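Local coordinates for protein 2-C-methyl-D-erythritol 4-phosphate cytidylyltransferase (Thermus thermophilus HB8, PDB 2PX7) that probably transfers a cytidylyl group from CTP to 2-C-methyl-D-erythritol 4-phosphate, releasing diphosphate, in the DXP route to isopentenyl diphosphate, at residues Leu47-Gly50 with Glu56-Leu59; Thr92-Val97 with Glu180-Ala185; Arg116-Arg121 with Val225-Leu230. All blocks are in the same frame, centred on the assembly; numbering follows the deposited sequence.

How the interactions relate
Starting from the N terminus, the chain passes strand 27-31 and soon meets interaction 1, a short closure in which the loop 47-50 is tied to helix 54-61 a few residues later. Interaction 2 opens on helix 93-103, and before it closes on helix 175-188 the chain has already entered the loop 116-121 that opens interaction 3. That contact ends on the C-terminal helix 221-231, so interactions 2 and 3 cross, while interaction 1 stands in series before both. Interactions 1 and 3 touch, with Val49 on Ala227 and Trp57 on Pro117. Interaction 2 joins two helices on the opposite side of the chain's centre, its centre about 27 Å from that of interaction 3.

Interaction 1 of 3, residues Leu47-Gly50 with Glu56-Leu59; sequences LQVG and EWTL
Trp57 reaches from helix 54-61 back to Val49, closing a compact loop-to-helix connection in the alpha/beta nucleotidyltransferase fold of the IspD family. The polar part is a single hydrogen bond: the indole NE1 donates to Val49 O at 2.7 Å, with an N-H...O angle of 156°. The donor lies in the carbonyl plane, and the oxygen is just 3° out of the plane of the indole, so the bond contributes to fixing the rotation of the ring. The torsion about CA-CB (chi1 -74°) keeps CG anti to the carbonyl carbon, which turns the indole toward the 47-50 loop and brings NE1 to Val49 O. Tryptophan suits this place because one flat side chain offers both a donor and a broad apolar surface.

Apolar contact is modest: Val49 CB lies 4.2 Å from Trp57 CD1, while its CG1 turns to Ala227 of helix 221-231. Around the indole, Arg52 adds a cation-pi contact and Phe118 an edge-to-face one.

Gly50 carries the chain onward with a positive phi, a conformation that a residue without a CB adopts easily. Its carbonyl comes obliquely to the indole, Gly50 O standing 4.3 Å from Trp57 CZ2.

Interaction 2 of 3, residues Thr92-Val97 with Glu180-Ala185; sequences TRQASV and EAHAYA
His182 projects from helix 175-188 onto helix 93-103, where Gln94 and Val97, one turn apart, receive its imidazole. The axes of the short helical segments pass 11.6 Å apart, and the His182 side chain reaches across to touch the other helix. The ring turns one edge to the backbone: CE1 is 3.5 Å from Gln94 O, which lies near the ring plane. With CG1 anti to the backbone N (chi1 169°), Val97 presents that methyl obliquely to the ring, 3.4 Å from His182 NE2, and the two side chains cross at about a right angle. A beta-branched valine puts CG1 close to its own backbone, where the imidazole of His182 arrives.

Gln94 behaves differently. With CG trans to the backbone N (chi1 -174°) and the chain extended beyond it, the glutamine slides past His182 in the opposite direction; its CG is 3.8 Å from His182 CE1, and its amide stands 86° from the ring plane. The amide is held beyond the contact, OE1 receiving Ala192 N and NE2 bonding Leu190 O, while NE2 also lies 4.2 Å from Ala185 CB, whose small methyl leaves room for it.

The polar end of His182 is also held from outside: NE2 is hydrogen-bonded to Asp195. That carboxylate would tend to favour positive charge on the ring, but Arg93, whose NH1 is 7.0 Å from His182 NE2, would probably offset part of the effect.

Interaction 3 of 3, residues Arg116-Arg121 with Val225-Leu230; sequences RPFVSR and VLAEAL
Phe118 leaves the loop 116-121 to lie against Ala227 and Leu230, residues one turn apart on the C-terminal helix 221-231. Its chi1 of -50° sets CG anti to the carbonyl carbon and aims the ring at the helix. Followed outward, the side chain meets leucine first: CB is 3.9 Å from Leu230 CD2, and CG comes to 3.7 Å from the same methyl. CD2 of the phenylalanine is closer still, 3.5 Å from Leu230 CD2. At CE2 alanine joins in, with Ala227 CB 3.8 Å from Phe118 CE2 and Ala227 CA at the ring edge, while Leu230 CB still lies 4.0 Å from the same CE2. The outermost atom, CZ, rests 3.3 Å from Ala227 O, a backbone oxygen approached obliquely.

The flat ring is packed on both faces. Over one of them Leu230 CG makes a CH-pi contact 4.2 Å from the centroid of the Phe118 ring, 19° off the normal; over the other sits Pro117 CG, from the preceding residue, centred on the ring. A leucine suits its position by reaching over an aromatic face with branched carbons, and an alanine suits its own by letting the ring edge approach the helix backbone. Putting a serine at Phe118 would probably leave Leu230 and Pro117 without the ring that separates them and open a gap beside Ala227.

Pro117 touches Leu54, joining this contact to helix 54-61. Leu230 also packs on Leu226 of the second subunit, so the residue facing the phenylalanine takes part in the dimer interface. The arrangement is plain apolar packing: within the IspD-type nucleotidyltransferase fold, it seats the C-terminal helix on the loop that follows strand 108-111.

Interaction 1 of 3, residues Leu47-Gly50 with Glu56-Leu59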
loop_
_atom_site.group_PDB
_atom_site.type_symbol
_atom_site.label_atom_id
_atom_site.label_comp_id
_atom_site.label_asym_id
_atom_site.label_seq_id
_atom_site.Cartn_x
_atom_site.Cartn_y
_atom_site.Cartn_z
ATOM N N LEU A 47 10.133 6.620 18.138
ATOM C CA LEU A 47 8.696 6.883 17.988
ATOM C C LEU A 47 7.893 5.749 18.627
ATOM O O LEU A 47 8.085 4.576 18.291
ATOM C CB LEU A 47 8.312 7.066 16.512
ATOM C CG LEU A 47 6.842 7.371 16.176
ATOM C CD1 LEU A 47 6.491 8.839 16.398
ATOM C CD2 LEU A 47 6.530 6.965 14.745
ATOM N N GLN A 48 7.012 6.109 19.560
ATOM C CA GLN A 48 6.155 5.140 20.241
ATOM C C GLN A 48 5.007 4.685 19.346
ATOM O O GLN A 48 4.336 5.498 18.714
ATOM C CB GLN A 48 5.586 5.718 21.549
ATOM C CG GLN A 48 6.482 5.544 22.770
ATOM C CD GLN A 48 6.317 4.199 23.457
ATOM O OE1 GLN A 48 5.225 3.628 23.490
ATOM N NE2 GLN A 48 7.406 3.690 24.023
ATOM N N VAL A 49 4.795 3.376 19.313
ATOM C CA VAL A 49 3.677 2.775 18.605
ATOM C C VAL A 49 3.126 1.698 19.531
ATOM O O VAL A 49 3.696 0.606 19.641
ATOM C CB VAL A 49 4.109 2.152 17.229
ATOM C CG1 VAL A 49 2.919 1.531 16.508
ATOM C CG2 VAL A 49 4.781 3.191 16.328
ATOM N N GLY A 50 2.044 2.040 20.231
ATOM C CA GLY A 50 1.303 1.103 21.085
ATOM C C GLY A 50 2.066 0.376 22.181
ATOM O O GLY A 50 1.940 -0.852 22.328
ATOM N N GLU A 56 12.163 -0.990 19.509
ATOM C CA GLU A 56 11.765 -2.152 20.304
ATOM C C GLU A 56 10.977 -3.145 19.467
ATOM O O GLU A 56 11.200 -4.350 19.563
ATOM C CB GLU A 56 10.989 -1.713 21.554
ATOM C CG GLU A 56 11.878 -1.006 22.597
ATOM C CD GLU A 56 11.110 -0.364 23.747
ATOM O OE1 GLU A 56 9.872 -0.185 23.653
ATOM O OE2 GLU A 56 11.766 -0.020 24.762
ATOM N N TRP A 57 10.087 -2.634 18.616
ATOM C CA TRP A 57 9.388 -3.491 17.649
ATOM C C TRP A 57 10.343 -4.260 16.735
ATOM O O TRP A 57 10.210 -5.470 16.624
ATOM C CB TRP A 57 8.363 -2.705 16.813
ATOM C CG TRP A 57 7.110 -2.317 17.546
ATOM C CD1 TRP A 57 6.743 -1.052 17.925
ATOM C CD2 TRP A 57 6.043 -3.185 17.968
ATOM N NE1 TRP A 57 5.532 -1.081 18.565
ATOM C CE2 TRP A 57 5.072 -2.372 18.600
ATOM C CE3 TRP A 57 5.811 -4.564 17.869
ATOM C CZ2 TRP A 57 3.882 -2.893 19.144
ATOM C CZ3 TRP A 57 4.629 -5.092 18.425
ATOM C CH2 TRP A 57 3.675 -4.248 19.044
ATOM N N THR A 58 11.315 -3.597 16.089
ATOM C CA THR A 58 12.202 -4.370 15.187
ATOM C C THR A 58 13.097 -5.328 15.952
ATOM O O THR A 58 13.341 -6.423 15.484
ATOM C CB THR A 58 13.036 -3.557 14.100
ATOM O OG1 THR A 58 14.333 -3.206 14.604
ATOM C CG2 THR A 58 12.318 -2.363 13.584
ATOM N N LEU A 59 13.568 -4.928 17.131
ATOM C CA LEU A 59 14.408 -5.816 17.946
ATOM C C LEU A 59 13.705 -7.105 18.363
ATOM O O LEU A 59 14.340 -8.159 18.436
ATOM C CB LEU A 59 15.003 -5.088 19.160
ATOM C CG LEU A 59 16.037 -3.998 18.823
ATOM C CD1 LEU A 59 16.685 -3.444 20.072
ATOM C CD2 LEU A 59 17.103 -4.508 17.855
#

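Interaction 2 of 3, residues Thr92-Val97 with Glu180-Ala185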
loop_
_atom_site.group_PDB
_atom_site.type_symbol
_atom_site.label_atom_id
_atom_site.label_comp_id
_atom_site.label_asym_id
_atom_site.label_seq_id
_atom_site.Cartn_x
_atom_site.Cartn_y
_atom_site.Cartn_z
ATOM N N THR A 92 22.572 9.879 5.588
ATOM C CA THR A 92 21.609 9.108 4.794
ATOM C C THR A 92 21.545 7.663 5.277
ATOM O O THR A 92 22.510 7.160 5.847
ATOM C CB THR A 92 21.975 9.118 3.291
ATOM O OG1 THR A 92 23.282 8.559 3.105
ATOM C CG2 THR A 92 21.946 10.554 2.724
ATOM N N ARG A 93 20.402 7.012 5.054
ATOM C CA ARG A 93 20.199 5.599 5.354
ATOM C C ARG A 93 21.330 4.774 4.749
ATOM O O ARG A 93 21.911 3.932 5.414
ATOM C CB ARG A 93 18.824 5.134 4.839
ATOM C CG ARG A 93 18.466 3.657 5.087
ATOM C CD ARG A 93 17.343 3.213 4.097
ATOM N NE ARG A 93 16.819 1.852 4.312
ATOM C CZ ARG A 93 17.357 0.728 3.813
ATOM N NH1 ARG A 93 18.471 0.778 3.078
ATOM N NH2 ARG A 93 16.791 -0.453 4.047
ATOM N N GLN A 94 21.676 5.061 3.496
ATOM C CA GLN A 94 22.725 4.339 2.802
ATOM C C GLN A 94 24.067 4.415 3.513
ATOM O O GLN A 94 24.771 3.411 3.601
ATOM C CB GLN A 94 22.862 4.855 1.375
ATOM C CG GLN A 94 23.839 4.043 0.539
ATOM C CD GLN A 94 23.823 4.428 -0.926
ATOM O OE1 GLN A 94 22.762 4.657 -1.503
ATOM N NE2 GLN A 94 24.989 4.478 -1.537
ATOM N N ALA A 95 24.428 5.618 3.974
ATOM C CA ALA A 95 25.662 5.832 4.745
ATOM C C ALA A 95 25.605 5.065 6.060
ATOM O O ALA A 95 26.595 4.491 6.482
ATOM C CB ALA A 95 25.889 7.330 5.008
ATOM N N SER A 96 24.436 5.043 6.699
ATOM C CA SER A 96 24.285 4.266 7.930
ATOM C C SER A 96 24.472 2.782 7.667
ATOM O O SER A 96 25.168 2.115 8.442
ATOM C CB SER A 96 22.949 4.533 8.614
ATOM O OG SER A 96 22.845 5.897 8.981
ATOM N N VAL A 97 23.878 2.269 6.578
ATOM C CA VAL A 97 24.082 0.854 6.195
ATOM C C VAL A 97 25.563 0.506 6.007
ATOM O O VAL A 97 26.023 -0.533 6.487
ATOM C CB VAL A 97 23.317 0.444 4.899
ATOM C CG1 VAL A 97 23.779 -0.945 4.417
ATOM C CG2 VAL A 97 21.801 0.466 5.110
ATOM N N GLU A 180 30.858 -5.524 -1.605
ATOM C CA GLU A 180 31.210 -5.180 -2.993
ATOM C C GLU A 180 30.308 -4.096 -3.573
ATOM O O GLU A 180 30.783 -3.185 -4.251
ATOM C CB GLU A 180 31.157 -6.393 -3.930
ATOM C CG GLU A 180 32.196 -7.467 -3.677
ATOM C CD GLU A 180 33.630 -7.026 -4.006
ATOM O OE1 GLU A 180 33.830 -6.146 -4.876
ATOM O OE2 GLU A 180 34.558 -7.588 -3.398
ATOM N N ALA A 181 29.003 -4.221 -3.327
ATOM C CA ALA A 181 28.019 -3.257 -3.816
ATOM C C ALA A 181 28.263 -1.848 -3.254
ATOM O O ALA A 181 28.240 -0.856 -3.993
ATOM C CB ALA A 181 26.610 -3.734 -3.484
ATOM N N HIS A 182 28.461 -1.766 -1.945
ATOM C CA HIS A 182 28.745 -0.494 -1.314
ATOM C C HIS A 182 30.106 0.096 -1.750
ATOM O O HIS A 182 30.211 1.302 -1.917
ATOM C CB HIS A 182 28.610 -0.589 0.215
ATOM C CG HIS A 182 27.202 -0.411 0.702
ATOM N ND1 HIS A 182 26.694 0.811 1.088
ATOM C CD2 HIS A 182 26.185 -1.299 0.832
ATOM C CE1 HIS A 182 25.435 0.665 1.458
ATOM N NE2 HIS A 182 25.099 -0.608 1.309
ATOM N N ALA A 183 31.110 -0.753 -1.975
ATOM C CA ALA A 183 32.429 -0.295 -2.472
ATOM C C ALA A 183 32.348 0.327 -3.873
ATOM O O ALA A 183 32.914 1.400 -4.135
ATOM C CB ALA A 183 33.446 -1.450 -2.459
ATOM N N TYR A 184 31.639 -0.352 -4.772
ATOM C CA TYR A 184 31.414 0.159 -6.119
ATOM C C TYR A 184 30.586 1.440 -6.095
ATOM O O TYR A 184 30.870 2.373 -6.845
ATOM C CB TYR A 184 30.729 -0.910 -6.973
ATOM C CG TYR A 184 30.478 -0.514 -8.409
ATOM C CD1 TYR A 184 31.539 -0.335 -9.306
ATOM C CD2 TYR A 184 29.182 -0.342 -8.882
ATOM C CE1 TYR A 184 31.306 0.011 -10.651
ATOM C CE2 TYR A 184 28.935 0.002 -10.214
ATOM C CZ TYR A 184 30.002 0.172 -11.095
ATOM O OH TYR A 184 29.756 0.534 -12.413
ATOM N N ALA A 185 29.566 1.486 -5.237
ATOM C CA ALA A 185 28.743 2.689 -5.100
ATOM C C ALA A 185 29.550 3.902 -4.615
ATOM O O ALA A 185 29.333 5.008 -5.088
ATOM C CB ALA A 185 27.556 2.441 -4.207
#

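Interaction 3 of 3, residues Arg116-Arg121 with Val225-Leu230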
loop_
_atom_site.group_PDB
_atom_site.type_symbol
_atom_site.label_atom_id
_atom_site.label_comp_id
_atom_site.label_asym_id
_atom_site.label_seq_id
_atom_site.Cartn_x
_atom_site.Cartn_y
_atom_site.Cartn_z
ATOM N N ARG A 116 9.247 -0.064 9.598
ATOM C CA ARG A 116 8.401 -1.245 9.326
ATOM C C ARG A 116 8.377 -2.174 10.555
ATOM O O ARG A 116 9.060 -3.179 10.571
ATOM C CB ARG A 116 8.885 -2.004 8.062
ATOM C CG ARG A 116 8.915 -1.158 6.769
ATOM C CD ARG A 116 9.632 -1.850 5.540
ATOM N NE ARG A 116 9.046 -1.358 4.293
ATOM C CZ ARG A 116 9.617 -0.500 3.463
ATOM N NH1 ARG A 116 10.850 -0.049 3.706
ATOM N NH2 ARG A 116 8.964 -0.080 2.380
ATOM N N PRO A 117 7.608 -1.822 11.607
ATOM C CA PRO A 117 7.628 -2.618 12.852
ATOM C C PRO A 117 6.957 -3.995 12.809
ATOM O O PRO A 117 7.360 -4.892 13.558
ATOM C CB PRO A 117 6.915 -1.712 13.854
ATOM C CG PRO A 117 5.987 -0.872 13.009
ATOM C CD PRO A 117 6.710 -0.648 11.716
ATOM N N PHE A 118 5.962 -4.180 11.941
ATOM C CA PHE A 118 5.151 -5.403 11.968
ATOM C C PHE A 118 5.593 -6.388 10.896
ATOM O O PHE A 118 4.869 -6.709 9.955
ATOM C CB PHE A 118 3.649 -5.077 11.901
ATOM C CG PHE A 118 3.215 -4.026 12.900
ATOM C CD1 PHE A 118 3.459 -4.199 14.261
ATOM C CD2 PHE A 118 2.571 -2.871 12.480
ATOM C CE1 PHE A 118 3.078 -3.236 15.185
ATOM C CE2 PHE A 118 2.172 -1.902 13.400
ATOM C CZ PHE A 118 2.430 -2.082 14.754
ATOM N N VAL A 119 6.824 -6.849 11.042
ATOM C CA VAL A 119 7.361 -7.849 10.143
ATOM C C VAL A 119 7.283 -9.163 10.896
ATOM O O VAL A 119 7.704 -9.249 12.050
ATOM C CB VAL A 119 8.796 -7.494 9.607
ATOM C CG1 VAL A 119 8.738 -6.219 8.797
ATOM C CG2 VAL A 119 9.777 -7.296 10.718
ATOM N N SER A 120 6.700 -10.165 10.247
ATOM C CA SER A 120 6.428 -11.447 10.875
ATOM C C SER A 120 7.642 -12.340 10.782
ATOM O O SER A 120 8.539 -12.106 9.959
ATOM C CB SER A 120 5.231 -12.134 10.198
ATOM O OG SER A 120 5.507 -12.455 8.841
ATOM N N ARG A 121 7.658 -13.370 11.619
ATOM C CA ARG A 121 8.705 -14.377 11.590
ATOM C C ARG A 121 8.708 -15.083 10.241
ATOM O O ARG A 121 9.766 -15.446 9.725
ATOM C CB ARG A 121 8.532 -15.387 12.737
ATOM C CG ARG A 121 9.864 -15.884 13.292
ATOM C CD ARG A 121 9.839 -17.386 13.621
ATOM N NE ARG A 121 10.908 -18.123 12.926
ATOM C CZ ARG A 121 12.194 -18.157 13.295
ATOM N NH1 ARG A 121 12.619 -17.480 14.361
ATOM N NH2 ARG A 121 13.070 -18.868 12.584
ATOM N N VAL A 225 -1.449 6.145 12.925
ATOM C CA VAL A 225 -2.764 5.778 13.462
ATOM C C VAL A 225 -3.133 4.326 13.130
ATOM O O VAL A 225 -3.501 3.564 14.019
ATOM C CB VAL A 225 -3.862 6.768 12.998
ATOM C CG1 VAL A 225 -5.248 6.343 13.503
ATOM C CG2 VAL A 225 -3.519 8.187 13.459
ATOM N N LEU A 226 -3.013 3.929 11.866
ATOM C CA LEU A 226 -3.230 2.524 11.490
ATOM C C LEU A 226 -2.274 1.536 12.218
ATOM O O LEU A 226 -2.646 0.391 12.521
ATOM C CB LEU A 226 -3.123 2.373 9.968
ATOM C CG LEU A 226 -3.267 1.000 9.302
ATOM C CD1 LEU A 226 -4.691 0.474 9.433
ATOM C CD2 LEU A 226 -2.868 1.081 7.836
ATOM N N ALA A 227 -1.043 1.978 12.474
ATOM C CA ALA A 227 -0.057 1.169 13.202
ATOM C C ALA A 227 -0.487 0.880 14.662
ATOM O O ALA A 227 -0.322 -0.237 15.160
ATOM C CB ALA A 227 1.306 1.829 13.147
ATOM N N GLU A 228 -1.064 1.881 15.323
ATOM C CA GLU A 228 -1.672 1.691 16.653
ATOM C C GLU A 228 -2.796 0.635 16.720
ATOM O O GLU A 228 -2.990 -0.000 17.761
ATOM C CB GLU A 228 -2.158 3.016 17.229
ATOM C CG GLU A 228 -1.267 3.568 18.340
ATOM C CD GLU A 228 -0.542 4.853 17.966
ATOM O OE1 GLU A 228 -1.054 5.600 17.102
ATOM O OE2 GLU A 228 0.529 5.129 18.566
ATOM N N ALA A 229 -3.517 0.434 15.619
ATOM C CA ALA A 229 -4.544 -0.606 15.562
ATOM C C ALA A 229 -3.944 -2.018 15.563
ATOM O O ALA A 229 -4.355 -2.880 16.352
ATOM C CB ALA A 229 -5.461 -0.406 14.345
ATOM N N LEU A 230 -2.970 -2.253 14.686
ATOM C CA LEU A 230 -2.325 -3.559 14.597
ATOM C C LEU A 230 -1.500 -3.910 15.850
ATOM O O LEU A 230 -1.343 -5.090 16.181
ATOM C CB LEU A 230 -1.471 -3.642 13.327
ATOM C CG LEU A 230 -0.842 -4.971 12.889
ATOM C CD1 LEU A 230 -1.858 -6.109 12.804
ATOM C CD2 LEU A 230 -0.181 -4.769 11.550
#